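Methylmalonyl-CoA carboxyltransferase 5S subunit (Propionibacterium freudenreichii subsp. shermanii, PDB 1RQB) transfers a carboxyl group from the biotin of the 1.3S subunit to pyruvate, forming oxaloacetate, with a cobalt ion bound in each subunit. Local coordinates at residues T42-M46 against F78-D82; Y72-R77 against L451-F456; V178-G182 against A212-Y217. One frame throughout, in Å; residues are numbered along the deposited sequence.

Interaction 1: residues T42-M46 against F78-D82; sequences TRMAM and FLNED
The guanidinium of Arg43 lies flat on one face of the Phe78 ring, the two planes only 5° apart and their centres 3.6 Å from each other. It is a stack and a cation-pi contact at once: CZ of Arg43 stands over the face, 18° off the ring normal, and Arg43 NH2 hangs above the middle of the ring. Phe78 CE1 lies over the guanidinium's own face, shifted toward its rim and 3.5 Å from Arg43 NH1. NH1 also gives a hydrogen bond to the carbonyl of Ala41, just before the segment, which helps fix its turn over the ring. The arginine chain leaves with CG beside the backbone N and bends at chi2 (-59°), and this fold carries its end to the phenylalanine.

Further along, Leu79 points at the backbone of the other loop. Its CD1 comes within 3.5 Å of Met44 O and its CD2 within 3.7 Å of Arg43 O, methyls against carbonyl oxygens. Met46 and Glu81 follow, their side chains crossing at about a right angle, with Met46 CB 3.4 Å from Glu81 OE2. No direct hydrogen bond joins the two segments; one water does the work, accepting from Met46 N at 3.1 Å and donating to Glu81 OE1 at 2.6 Å. Arg86, on helix 83-93, forms a salt bridge with that same OE1.

Both loops follow helices of the carboxyltransferase domain, 31-39 and 71-77, and the selenomethionine Met44 touches His36, a substrate-binding residue. Chemically the join is mixed: a cation spread over an aromatic face at one end, and at the other a carboxylate whose charge is probably balanced by Arg86 while it holds the bridging water.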
loop_
_atom_site.group_PDB
_atom_site.type_symbol
_atom_site.label_atom_id
_atom_site.label_comp_id
_atom_site.label_asym_id
_atom_site.label_seq_id
_atom_site.Cartn_x
_atom_site.Cartn_y
_atom_site.Cartn_z
ATOM N N THR A 42 8.097 18.111 0.628
ATOM C CA THR A 42 7.355 19.364 0.421
ATOM C C THR A 42 7.937 20.195 -0.726
ATOM O O THR A 42 7.716 21.404 -0.779
ATOM C CB THR A 42 7.409 20.265 1.696
ATOM O OG1 THR A 42 7.546 19.457 2.875
ATOM C CG2 THR A 42 6.145 21.089 1.812
ATOM N N ARG A 43 8.615 19.565 -1.680
ATOM C CA ARG A 43 9.261 20.323 -2.761
ATOM C C ARG A 43 8.358 20.566 -3.974
ATOM O O ARG A 43 8.795 21.190 -4.939
ATOM C CB ARG A 43 10.517 19.595 -3.234
ATOM C CG ARG A 43 11.651 19.506 -2.217
ATOM C CD ARG A 43 12.089 20.893 -1.779
ATOM N NE ARG A 43 13.456 20.901 -1.256
ATOM C CZ ARG A 43 13.846 20.427 -0.081
ATOM N NH1 ARG A 43 12.975 19.881 0.757
ATOM N NH2 ARG A 43 15.128 20.507 0.253
HETATM N N MSE A 44 7.110 20.120 -3.947
HETATM C CA MSE A 44 6.242 20.283 -5.122
HETATM C C MSE A 44 6.115 21.749 -5.546
HETATM O O MSE A 44 5.696 22.602 -4.767
HETATM C CB MSE A 44 4.843 19.743 -4.861
HETATM C CG MSE A 44 3.938 19.976 -6.040
HETATM SE SE MSE A 44 4.035 18.480 -7.222
HETATM C CE MSE A 44 2.684 17.529 -6.392
ATOM N N ALA A 45 6.420 22.012 -6.812
ATOM C CA ALA A 45 6.346 23.375 -7.360
ATOM C C ALA A 45 4.911 23.680 -7.793
ATOM O O ALA A 45 4.210 22.819 -8.323
ATOM C CB ALA A 45 7.287 23.507 -8.548
HETATM N N MSE A 46 4.501 24.927 -7.594
HETATM C CA MSE A 46 3.144 25.366 -7.950
HETATM C C MSE A 46 2.874 25.082 -9.430
HETATM O O MSE A 46 1.772 24.677 -9.797
HETATM C CB MSE A 46 2.981 26.864 -7.659
HETATM C CG MSE A 46 1.567 27.362 -7.882
HETATM SE SE MSE A 46 0.293 26.363 -6.756
HETATM C CE MSE A 46 -1.019 27.777 -6.504
ATOM N N PHE A 78 12.986 27.111 -0.253
ATOM C CA PHE A 78 13.528 26.339 -1.381
ATOM C C PHE A 78 12.933 26.720 -2.738
ATOM O O PHE A 78 13.588 26.541 -3.764
ATOM C CB PHE A 78 13.240 24.843 -1.193
ATOM C CG PHE A 78 13.712 24.283 0.113
ATOM C CD1 PHE A 78 12.826 23.612 0.948
ATOM C CD2 PHE A 78 15.044 24.393 0.494
ATOM C CE1 PHE A 78 13.257 23.056 2.148
ATOM C CE2 PHE A 78 15.490 23.842 1.688
ATOM C CZ PHE A 78 14.593 23.170 2.520
ATOM N N LEU A 79 11.708 27.232 -2.780
ATOM C CA LEU A 79 11.078 27.468 -4.087
ATOM C C LEU A 79 10.988 28.948 -4.460
ATOM O O LEU A 79 10.425 29.277 -5.503
ATOM C CB LEU A 79 9.672 26.848 -4.089
ATOM C CG LEU A 79 9.555 25.387 -3.629
ATOM C CD1 LEU A 79 8.096 24.964 -3.667
ATOM C CD2 LEU A 79 10.392 24.477 -4.521
ATOM N N ASN A 80 11.530 29.835 -3.632
ATOM C CA ASN A 80 11.465 31.280 -3.897
ATOM C C ASN A 80 10.040 31.655 -4.307
ATOM O O ASN A 80 9.822 32.393 -5.267
ATOM C CB ASN A 80 12.441 31.688 -5.012
ATOM C CG ASN A 80 12.592 33.201 -5.124
ATOM O OD1 ASN A 80 12.902 33.872 -4.140
ATOM N ND2 ASN A 80 12.364 33.744 -6.318
ATOM N N GLU A 81 9.071 31.149 -3.555
ATOM C CA GLU A 81 7.653 31.395 -3.852
ATOM C C GLU A 81 6.975 32.039 -2.641
ATOM O O GLU A 81 7.253 31.682 -1.498
ATOM C CB GLU A 81 6.976 30.056 -4.166
ATOM C CG GLU A 81 5.507 30.169 -4.512
ATOM C CD GLU A 81 4.893 28.824 -4.845
ATOM O OE1 GLU A 81 5.658 27.846 -5.024
ATOM O OE2 GLU A 81 3.650 28.744 -4.938
ATOM N N ASP A 82 6.097 33.002 -2.890
ATOM C CA ASP A 82 5.372 33.641 -1.783
ATOM C C ASP A 82 4.184 32.737 -1.443
ATOM O O ASP A 82 3.303 32.527 -2.276
ATOM C CB ASP A 82 4.861 35.027 -2.203
ATOM C CG ASP A 82 4.351 35.843 -1.023
ATOM O OD1 ASP A 82 3.813 35.237 -0.071
ATOM O OD2 ASP A 82 4.484 37.088 -1.051
HETATM O O HOH W 1 6.920 26.860 -7.087
#

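Interaction 2: residues Y72-R77 against L451-F456; sequences YDSCIR and LTYALF
Tyr72 and Phe456 are brought together by different first torsions: the tyrosine CG is anti to the backbone N (chi1 -161°), whereas the phenylalanine CG lies beside its own N (chi1 -60°), and each ring heads for the opposite helix. They meet rim to rim, Tyr72 CD2 to Phe456 CE1 at 3.5 Å, with neither over the other's face. Beyond its ring, Tyr72 OH makes a 2.7 Å hydrogen bond with Thr452 OG1, which approaches at the edge of the tyrosine. Each hydroxyl has a further partner, Trp84 NE1 for the tyrosine and the Glu448 carbonyl for the threonine. A CH-pi contact covers one face of the Tyr72 ring, Leu455 CD1 standing 4.2 Å from its centroid.

The contact joins helix 71-77 of the TIM-barrel domain to helix 447-455 of the conserved carboxylase domain; their segments 72-77 and 451-455 run nearly perpendicular, at 102°. Phe456, just past the end of its helix, reaches back to helix 71-77 with Asp73 CA over one ring face. Ile76 CD1 packs on Phe456 CB at 3.7 Å.

Beside the ring, Arg77 forms a side-on salt bridge with Asp73 one helical turn back: NE and NH2 both donate to Asp73 OD1, each at 2.7 Å. That doubly held oxygen also lies 3.5 Å from Phe456 CE2, and the Arg77 guanidinium stands nearly upright to the ring.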
loop_
_atom_site.group_PDB
_atom_site.type_symbol
_atom_site.label_atom_id
_atom_site.label_comp_id
_atom_site.label_asym_id
_atom_site.label_seq_id
_atom_site.Cartn_x
_atom_site.Cartn_y
_atom_site.Cartn_z
ATOM N N TYR A 72 4.634 26.439 3.943
ATOM C CA TYR A 72 4.998 27.862 4.017
ATOM C C TYR A 72 6.525 27.963 3.984
ATOM O O TYR A 72 7.109 28.676 3.170
ATOM C CB TYR A 72 4.441 28.465 5.310
ATOM C CG TYR A 72 4.324 29.977 5.332
ATOM C CD1 TYR A 72 3.070 30.594 5.288
ATOM C CD2 TYR A 72 5.456 30.788 5.463
ATOM C CE1 TYR A 72 2.942 31.980 5.389
ATOM C CE2 TYR A 72 5.340 32.185 5.568
ATOM C CZ TYR A 72 4.077 32.766 5.533
ATOM O OH TYR A 72 3.938 34.126 5.663
ATOM N N ASP A 73 7.166 27.213 4.865
ATOM C CA ASP A 73 8.634 27.180 4.940
ATOM C C ASP A 73 9.230 26.772 3.589
ATOM O O ASP A 73 10.169 27.401 3.105
ATOM C CB ASP A 73 9.088 26.176 6.002
ATOM C CG ASP A 73 10.599 25.961 5.985
ATOM O OD1 ASP A 73 11.325 26.800 6.552
ATOM O OD2 ASP A 73 11.063 24.966 5.385
ATOM N N SER A 74 8.702 25.718 2.972
ATOM C CA SER A 74 9.267 25.239 1.702
ATOM C C SER A 74 9.182 26.305 0.608
ATOM O O SER A 74 10.102 26.473 -0.190
ATOM C CB SER A 74 8.543 23.988 1.223
ATOM O OG SER A 74 9.146 23.517 0.026
ATOM N N CYS A 75 8.058 27.006 0.555
ATOM C CA CYS A 75 7.871 28.039 -0.473
ATOM C C CYS A 75 8.976 29.095 -0.399
ATOM O O CYS A 75 9.612 29.408 -1.404
ATOM C CB CYS A 75 6.518 28.738 -0.288
ATOM S SG CYS A 75 5.113 27.849 -0.995
ATOM N N ILE A 76 9.228 29.638 0.785
ATOM C CA ILE A 76 10.208 30.730 0.879
ATOM C C ILE A 76 11.644 30.227 1.031
ATOM O O ILE A 76 12.583 30.949 0.700
ATOM C CB ILE A 76 9.912 31.650 2.075
ATOM C CG1 ILE A 76 10.109 30.878 3.372
ATOM C CG2 ILE A 76 8.488 32.200 1.982
ATOM C CD1 ILE A 76 9.878 31.716 4.601
ATOM N N ARG A 77 11.841 29.001 1.496
ATOM C CA ARG A 77 13.220 28.550 1.727
ATOM C C ARG A 77 13.802 27.844 0.501
ATOM O O ARG A 77 14.988 27.994 0.214
ATOM C CB ARG A 77 13.261 27.615 2.947
ATOM C CG ARG A 77 14.661 27.233 3.420
ATOM C CD ARG A 77 14.620 26.186 4.542
ATOM N NE ARG A 77 13.877 26.600 5.732
ATOM C CZ ARG A 77 14.391 27.291 6.747
ATOM N NH1 ARG A 77 15.665 27.659 6.724
ATOM N NH2 ARG A 77 13.634 27.605 7.795
ATOM N N LEU A 451 4.169 38.904 8.580
ATOM C CA LEU A 451 3.962 37.549 9.111
ATOM C C LEU A 451 5.101 36.644 8.635
ATOM O O LEU A 451 5.638 35.844 9.399
ATOM C CB LEU A 451 2.608 36.994 8.648
ATOM C CG LEU A 451 1.424 37.662 9.341
ATOM C CD1 LEU A 451 0.133 37.375 8.607
ATOM C CD2 LEU A 451 1.349 37.170 10.788
ATOM N N THR A 452 5.490 36.779 7.370
ATOM C CA THR A 452 6.582 35.936 6.866
ATOM C C THR A 452 7.840 36.189 7.698
ATOM O O THR A 452 8.563 35.259 8.055
ATOM C CB THR A 452 6.873 36.212 5.375
ATOM O OG1 THR A 452 5.748 35.796 4.598
ATOM C CG2 THR A 452 8.107 35.432 4.904
ATOM N N TYR A 453 8.092 37.451 8.021
ATOM C CA TYR A 453 9.275 37.805 8.818
ATOM C C TYR A 453 9.136 37.273 10.247
ATOM O O TYR A 453 10.096 36.765 10.825
ATOM C CB TYR A 453 9.461 39.323 8.861
ATOM C CG TYR A 453 10.597 39.742 9.749
ATOM C CD1 TYR A 453 11.919 39.520 9.371
ATOM C CD2 TYR A 453 10.351 40.306 11.007
ATOM C CE1 TYR A 453 12.980 39.841 10.227
ATOM C CE2 TYR A 453 11.405 40.634 11.870
ATOM C CZ TYR A 453 12.712 40.396 11.471
ATOM O OH TYR A 453 13.752 40.696 12.320
ATOM N N ALA A 454 7.947 37.380 10.825
ATOM C CA ALA A 454 7.742 36.908 12.203
ATOM C C ALA A 454 7.890 35.386 12.287
ATOM O O ALA A 454 8.411 34.856 13.268
ATOM C CB ALA A 454 6.346 37.326 12.695
ATOM N N LEU A 455 7.436 34.688 11.250
ATOM C CA LEU A 455 7.466 33.217 11.238
ATOM C C LEU A 455 8.849 32.666 10.885
ATOM O O LEU A 455 9.265 31.648 11.434
ATOM C CB LEU A 455 6.433 32.684 10.239
ATOM C CG LEU A 455 4.969 32.962 10.583
ATOM C CD1 LEU A 455 4.066 32.579 9.415
ATOM C CD2 LEU A 455 4.598 32.183 11.821
ATOM N N PHE A 456 9.556 33.324 9.968
ATOM C CA PHE A 456 10.868 32.834 9.518
ATOM C C PHE A 456 11.852 34.000 9.395
ATOM O O PHE A 456 12.267 34.372 8.299
ATOM C CB PHE A 456 10.705 32.111 8.165
ATOM C CG PHE A 456 9.782 30.920 8.232
ATOM C CD1 PHE A 456 8.429 31.047 7.927
ATOM C CD2 PHE A 456 10.252 29.691 8.691
ATOM C CE1 PHE A 456 7.558 29.976 8.085
ATOM C CE2 PHE A 456 9.388 28.608 8.852
ATOM C CZ PHE A 456 8.040 28.752 8.551
#

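Interaction 3: residues V178-G182 against A212-Y217; sequences VKLAG and AIKDTY
Val178 is the tight part of this contact, a knob in a hole formed by Ala212, Ile213, Thr216 and Tyr217. Its two methyls divide the work: CG2 presses on Ala212 CB at 3.6 Å, while CG1, placed anti to the backbone N (chi1 171°), meets the tip of Thr216, with OG1 3.7 Å away, and Tyr217 CE1. Deeper in, Ala181 CB touches Ile213 CD1 and Tyr217 CE1 more slackly, both at 4.1 Å. The segments 178-182 and 212-217 cross at -51°, their axes 9.9 Å apart at closest approach.

Tyr217 reaches across to the backbone of the first helix. Its OH donates to Val178 O at 2.9 Å, coming from above the carbonyl plane, 39° out of it. Gly182 N, the regular helical partner, approaches the same oxygen from the other face. The phenol also packs on the backbone, its OH 3.2 Å from Gly182 CA. A phenylalanine in place of Tyr217 would probably leave Val178 O with its helical bond alone, and the helices without this polar tie.

Toward solvent the contact thins. Thr216 is exposed and hydrogen-bonds through OG1 to Ala212 O in its own helix, while its CG2 packs over the centre of the Tyr217 ring, and exposed Lys179 barely takes part.

Helices 174-186 and 203-217 are successive outer helices of the TIM barrel, with strand 191-193 between them in the chain. Ile213 rests on Ile223 of strand 223-225, Ala181 meets Ile164 in the loop after strand 159-163, and Tyr217 touches Leu185 further along helix 174-186.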
loop_
_atom_site.group_PDB
_atom_site.type_symbol
_atom_site.label_atom_id
_atom_site.label_comp_id
_atom_site.label_asym_id
_atom_site.label_seq_id
_atom_site.Cartn_x
_atom_site.Cartn_y
_atom_site.Cartn_z
ATOM N N VAL A 178 -11.771 10.756 24.422
ATOM C CA VAL A 178 -13.152 11.247 24.535
ATOM C C VAL A 178 -13.157 12.545 25.348
ATOM O O VAL A 178 -13.907 13.475 25.054
ATOM C CB VAL A 178 -14.062 10.191 25.224
ATOM C CG1 VAL A 178 -15.426 10.784 25.546
ATOM C CG2 VAL A 178 -14.238 8.989 24.311
ATOM N N LYS A 179 -12.310 12.599 26.374
ATOM C CA LYS A 179 -12.197 13.793 27.224
ATOM C C LYS A 179 -11.661 14.962 26.396
ATOM O O LYS A 179 -12.171 16.078 26.475
ATOM C CB LYS A 179 -11.248 13.523 28.402
ATOM C CG LYS A 179 -10.882 14.774 29.216
ATOM C CD LYS A 179 -9.849 14.448 30.293
ATOM C CE LYS A 179 -9.330 15.703 30.976
ATOM N NZ LYS A 179 -10.409 16.543 31.560
ATOM N N LEU A 180 -10.618 14.700 25.610
ATOM C CA LEU A 180 -10.004 15.741 24.772
ATOM C C LEU A 180 -11.022 16.264 23.757
ATOM O O LEU A 180 -11.122 17.468 23.528
ATOM C CB LEU A 180 -8.778 15.191 24.030
ATOM C CG LEU A 180 -7.413 15.736 24.441
ATOM C CD1 LEU A 180 -6.352 15.169 23.501
ATOM C CD2 LEU A 180 -7.420 17.267 24.372
ATOM N N ALA A 181 -11.769 15.356 23.136
ATOM C CA ALA A 181 -12.788 15.776 22.162
ATOM C C ALA A 181 -13.755 16.757 22.830
ATOM O O ALA A 181 -14.157 17.754 22.232
ATOM C CB ALA A 181 -13.553 14.561 21.644
ATOM N N GLY A 182 -14.130 16.464 24.073
ATOM C CA GLY A 182 -15.057 17.329 24.795
ATOM C C GLY A 182 -14.485 18.715 25.035
ATOM O O GLY A 182 -15.191 19.717 24.924
ATOM N N ALA A 212 -16.948 5.877 20.629
ATOM C CA ALA A 212 -17.071 6.468 21.970
ATOM C C ALA A 212 -17.330 7.973 21.888
ATOM O O ALA A 212 -18.088 8.521 22.687
ATOM C CB ALA A 212 -15.819 6.181 22.805
ATOM N N ILE A 213 -16.699 8.650 20.936
ATOM C CA ILE A 213 -16.904 10.099 20.794
ATOM C C ILE A 213 -18.340 10.370 20.340
ATOM O O ILE A 213 -19.026 11.227 20.897
ATOM C CB ILE A 213 -15.896 10.712 19.783
ATOM C CG1 ILE A 213 -14.480 10.643 20.373
ATOM C CG2 ILE A 213 -16.252 12.183 19.504
ATOM C CD1 ILE A 213 -13.355 11.161 19.440
ATOM N N LYS A 214 -18.790 9.613 19.340
ATOM C CA LYS A 214 -20.151 9.754 18.802
ATOM C C LYS A 214 -21.190 9.441 19.882
ATOM O O LYS A 214 -22.195 10.141 19.994
ATOM C CB LYS A 214 -20.371 8.798 17.618
ATOM C CG LYS A 214 -19.628 9.146 16.301
ATOM C CD LYS A 214 -20.271 10.327 15.617
ATOM C CE LYS A 214 -19.582 10.653 14.299
ATOM N NZ LYS A 214 -20.427 11.522 13.439
ATOM N N ASP A 215 -20.963 8.378 20.659
ATOM C CA ASP A 215 -21.915 7.973 21.706
ATOM C C ASP A 215 -21.967 9.015 22.826
ATOM O O ASP A 215 -23.019 9.246 23.419
ATOM C CB ASP A 215 -21.524 6.636 22.351
ATOM C CG ASP A 215 -21.798 5.427 21.458
ATOM O OD1 ASP A 215 -22.691 5.502 20.587
ATOM O OD2 ASP A 215 -21.129 4.384 21.650
ATOM N N THR A 216 -20.831 9.639 23.113
ATOM C CA THR A 216 -20.743 10.608 24.214
ATOM C C THR A 216 -21.238 12.000 23.815
ATOM O O THR A 216 -21.928 12.655 24.593
ATOM C CB THR A 216 -19.296 10.741 24.714
ATOM O OG1 THR A 216 -18.844 9.468 25.180
ATOM C CG2 THR A 216 -19.204 11.752 25.846
ATOM N N TYR A 217 -20.919 12.456 22.609
ATOM C CA TYR A 217 -21.305 13.828 22.248
ATOM C C TYR A 217 -22.416 13.883 21.199
ATOM O O TYR A 217 -22.899 14.968 20.879
ATOM C CB TYR A 217 -20.064 14.588 21.791
ATOM C CG TYR A 217 -19.039 14.651 22.887
ATOM C CD1 TYR A 217 -17.886 13.873 22.841
ATOM C CD2 TYR A 217 -19.249 15.460 24.018
ATOM C CE1 TYR A 217 -16.967 13.896 23.889
ATOM C CE2 TYR A 217 -18.333 15.484 25.073
ATOM C CZ TYR A 217 -17.200 14.702 24.999
ATOM O OH TYR A 217 -16.304 14.701 26.037
#

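Overall arrangement
From the N terminus, the loop 42-46 after helix 31-39 comes first, and interaction 1 closes when the chain returns at 78-82, past strand 63-68 and helix 71-77. Interaction 2 opens within that span, at 72-77, and closes only at 451-456, so the two cross. They also touch: Ser74 OG and Thr42 O, like Glu81 N and Cys75 O, are probably hydrogen-bonded. Interaction 3, joining 178-182 to 212-217, is nested inside the long loop closed by interaction 2, on the opposite side of the chain's centre, its centre about 39 Å from that of interaction 1. Interactions 1 and 3 tie parts of the barrel domain together, while interaction 2 links it to the C-terminal domain.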